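Local atomic coordinates of ribonucleoside-diphosphate reductase (Pseudomonas aeruginosa, PDB entry 5IM3), a protein that probably reduces ribonucleoside diphosphates to the deoxyribonucleotide precursors of DNA, and binds dATP as an allosteric effector. Residues N585-I590 / T902-R907. Residues are numbered along the deposited sequence; the frame is centred on the assembly and turned at random.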
loop_
_atom_site.group_PDB
_atom_site.type_symbol
_atom_site.label_atom_id
_atom_site.label_comp_id
_atom_site.label_asym_id
_atom_site.label_seq_id
_atom_site.Cartn_x
_atom_site.Cartn_y
_atom_site.Cartn_z
ATOM N N ASN A 585 39.146 7.006 -4.702
ATOM C CA ASN A 585 39.081 7.132 -6.148
ATOM C C ASN A 585 37.727 6.649 -6.660
ATOM O O ASN A 585 36.792 6.396 -5.888
ATOM C CB ASN A 585 40.235 6.366 -6.796
ATOM C CG ASN A 585 40.085 4.865 -6.658
ATOM O OD1 ASN A 585 39.791 4.355 -5.575
ATOM N ND2 ASN A 585 40.271 4.148 -7.762
ATOM N N LEU A 586 37.628 6.528 -7.985
ATOM C CA LEU A 586 36.391 6.082 -8.614
ATOM C C LEU A 586 35.920 4.740 -8.058
ATOM O O LEU A 586 34.713 4.507 -7.920
ATOM C CB LEU A 586 36.592 5.993 -10.128
ATOM C CG LEU A 586 35.422 5.456 -10.957
ATOM C CD1 LEU A 586 34.179 6.327 -10.797
ATOM C CD2 LEU A 586 35.816 5.358 -12.423
ATOM N N CYS A 587 36.854 3.844 -7.735
ATOM C CA CYS A 587 36.522 2.484 -7.328
ATOM C C CYS A 587 36.746 2.227 -5.841
ATOM O O CYS A 587 36.522 1.104 -5.381
ATOM C CB CYS A 587 37.327 1.489 -8.171
ATOM S SG CYS A 587 37.012 1.652 -9.949
ATOM N N THR A 588 37.193 3.235 -5.087
ATOM C CA THR A 588 37.190 3.238 -3.620
ATOM C C THR A 588 38.193 2.259 -3.014
ATOM O O THR A 588 37.935 1.691 -1.955
ATOM C CB THR A 588 35.789 2.958 -3.057
ATOM O OG1 THR A 588 35.472 1.566 -3.184
ATOM C CG2 THR A 588 34.743 3.799 -3.779
ATOM N N GLU A 589 39.353 2.062 -3.648
ATOM C CA GLU A 589 40.423 1.264 -3.062
ATOM C C GLU A 589 41.736 2.026 -2.927
ATOM O O GLU A 589 42.702 1.469 -2.390
ATOM C CB GLU A 589 40.662 -0.014 -3.885
ATOM C CG GLU A 589 41.568 0.138 -5.118
ATOM C CD GLU A 589 40.895 0.851 -6.270
ATOM O OE1 GLU A 589 39.757 1.336 -6.100
ATOM O OE2 GLU A 589 41.507 0.916 -7.355
ATOM N N ILE A 590 41.800 3.272 -3.386
ATOM C CA ILE A 590 43.032 4.052 -3.412
ATOM C C ILE A 590 42.943 5.147 -2.358
ATOM O O ILE A 590 41.896 5.783 -2.197
ATOM C CB ILE A 590 43.269 4.650 -4.813
ATOM C CG1 ILE A 590 43.312 3.532 -5.861
ATOM C CG2 ILE A 590 44.545 5.472 -4.842
ATOM C CD1 ILE A 590 44.420 2.509 -5.644
ATOM N N THR A 902 36.965 1.623 3.234
ATOM C CA THR A 902 36.021 1.955 2.178
ATOM C C THR A 902 34.986 0.850 2.033
ATOM O O THR A 902 35.223 -0.309 2.388
ATOM C CB THR A 902 36.732 2.155 0.833
ATOM O OG1 THR A 902 37.551 1.011 0.555
ATOM C CG2 THR A 902 37.594 3.409 0.851
ATOM N N THR A 903 33.829 1.231 1.503
ATOM C CA THR A 903 32.878 0.289 0.940
ATOM C C THR A 903 32.520 0.778 -0.453
ATOM O O THR A 903 32.726 1.945 -0.794
ATOM C CB THR A 903 31.602 0.125 1.794
ATOM O OG1 THR A 903 30.804 1.316 1.723
ATOM C CG2 THR A 903 31.950 -0.174 3.247
ATOM N N TYR A 904 31.982 -0.132 -1.256
ATOM C CA TYR A 904 31.763 0.127 -2.671
ATOM C C TYR A 904 30.274 -0.008 -2.979
ATOM O O TYR A 904 29.440 0.500 -2.223
ATOM C CB TYR A 904 32.626 -0.836 -3.499
ATOM C CG TYR A 904 32.885 -0.447 -4.944
ATOM C CD1 TYR A 904 32.617 0.833 -5.412
ATOM C CD2 TYR A 904 33.394 -1.378 -5.841
ATOM C CE1 TYR A 904 32.852 1.172 -6.732
ATOM C CE2 TYR A 904 33.627 -1.048 -7.160
ATOM C CZ TYR A 904 33.358 0.224 -7.601
ATOM O OH TYR A 904 33.597 0.548 -8.916
ATOM N N TYR A 905 29.923 -0.689 -4.067
ATOM C CA TYR A 905 28.521 -0.851 -4.424
ATOM C C TYR A 905 27.764 -1.618 -3.348
ATOM O O TYR A 905 28.302 -2.512 -2.691
ATOM C CB TYR A 905 28.378 -1.604 -5.744
ATOM C CG TYR A 905 28.715 -0.804 -6.975
ATOM C CD1 TYR A 905 27.818 0.121 -7.488
ATOM C CD2 TYR A 905 29.916 -0.995 -7.643
ATOM C CE1 TYR A 905 28.116 0.848 -8.622
ATOM C CE2 TYR A 905 30.222 -0.276 -8.777
ATOM C CZ TYR A 905 29.321 0.642 -9.264
ATOM O OH TYR A 905 29.630 1.360 -10.398
ATOM N N LEU A 906 26.495 -1.263 -3.184
ATOM C CA LEU A 906 25.544 -2.071 -2.436
ATOM C C LEU A 906 24.658 -2.802 -3.436
ATOM O O LEU A 906 24.029 -2.171 -4.294
ATOM C CB LEU A 906 24.700 -1.213 -1.492
ATOM C CG LEU A 906 23.519 -1.934 -0.832
ATOM C CD1 LEU A 906 24.000 -3.028 0.107
ATOM C CD2 LEU A 906 22.642 -0.943 -0.099
ATOM N N ARG A 907 24.629 -4.127 -3.340
ATOM C CA ARG A 907 23.712 -4.960 -4.110
ATOM C C ARG A 907 22.659 -5.479 -3.140
ATOM O O ARG A 907 22.966 -6.280 -2.252
ATOM C CB ARG A 907 24.458 -6.099 -4.798
ATOM C CG ARG A 907 25.549 -5.635 -5.751
ATOM C CD ARG A 907 24.971 -5.138 -7.067
ATOM N NE ARG A 907 26.027 -4.772 -8.011
ATOM C CZ ARG A 907 26.401 -3.526 -8.293
ATOM N NH1 ARG A 907 25.804 -2.490 -7.716
ATOM N NH2 ARG A 907 27.375 -3.315 -9.168
HETATM O O HOH W 1 35.262 -0.373 -1.166
#
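One face of the Y904 ring sits over the carbonyl oxygen of C587, and the side chain can be followed outward from its CB, which stands 3.7 Å from T588 OG1. CG is anti to the backbone N (chi1 -161°), which swings the ring end over C587. T588 OG1 and CG2 lie beside CD1, with OG1 oblique to the ring. Over the ring centre, C587 O sits 3.7 Å above the plane; this oxygen also accepts a hydrogen bond from S875 OG. Y905 CD2 covers the opposite face, and W562 adds an edge-to-face ring contact. CE1 and CZ reach C587 CA, and at the tip OH lies 3.7 Å from C587 SG, a van der Waals approach. The setting is the ten-stranded alpha-beta barrel of ribonucleotide reductase: the side chains of N585 and I590 pack on strand 373-377, those of E589 and I590 on strand 600-608, while residues 902-907 follow helix 885-897 after a short connection and enter strand 906-909, which pairs in parallel with 878-881. T902 OG1 donates to T588 O at 2.6 Å, nearly in line with the C=O (167°). Water 1 makes a second link, donating to T588 OG1 (2.8 Å) and to T902 OG1 (3.2 Å). Within the 585-590 loop, N585 OD1 accepts from I590 N, above its carbonyl plane, and in that plane from E589 N, which helps hold the peptide that carries T588 O.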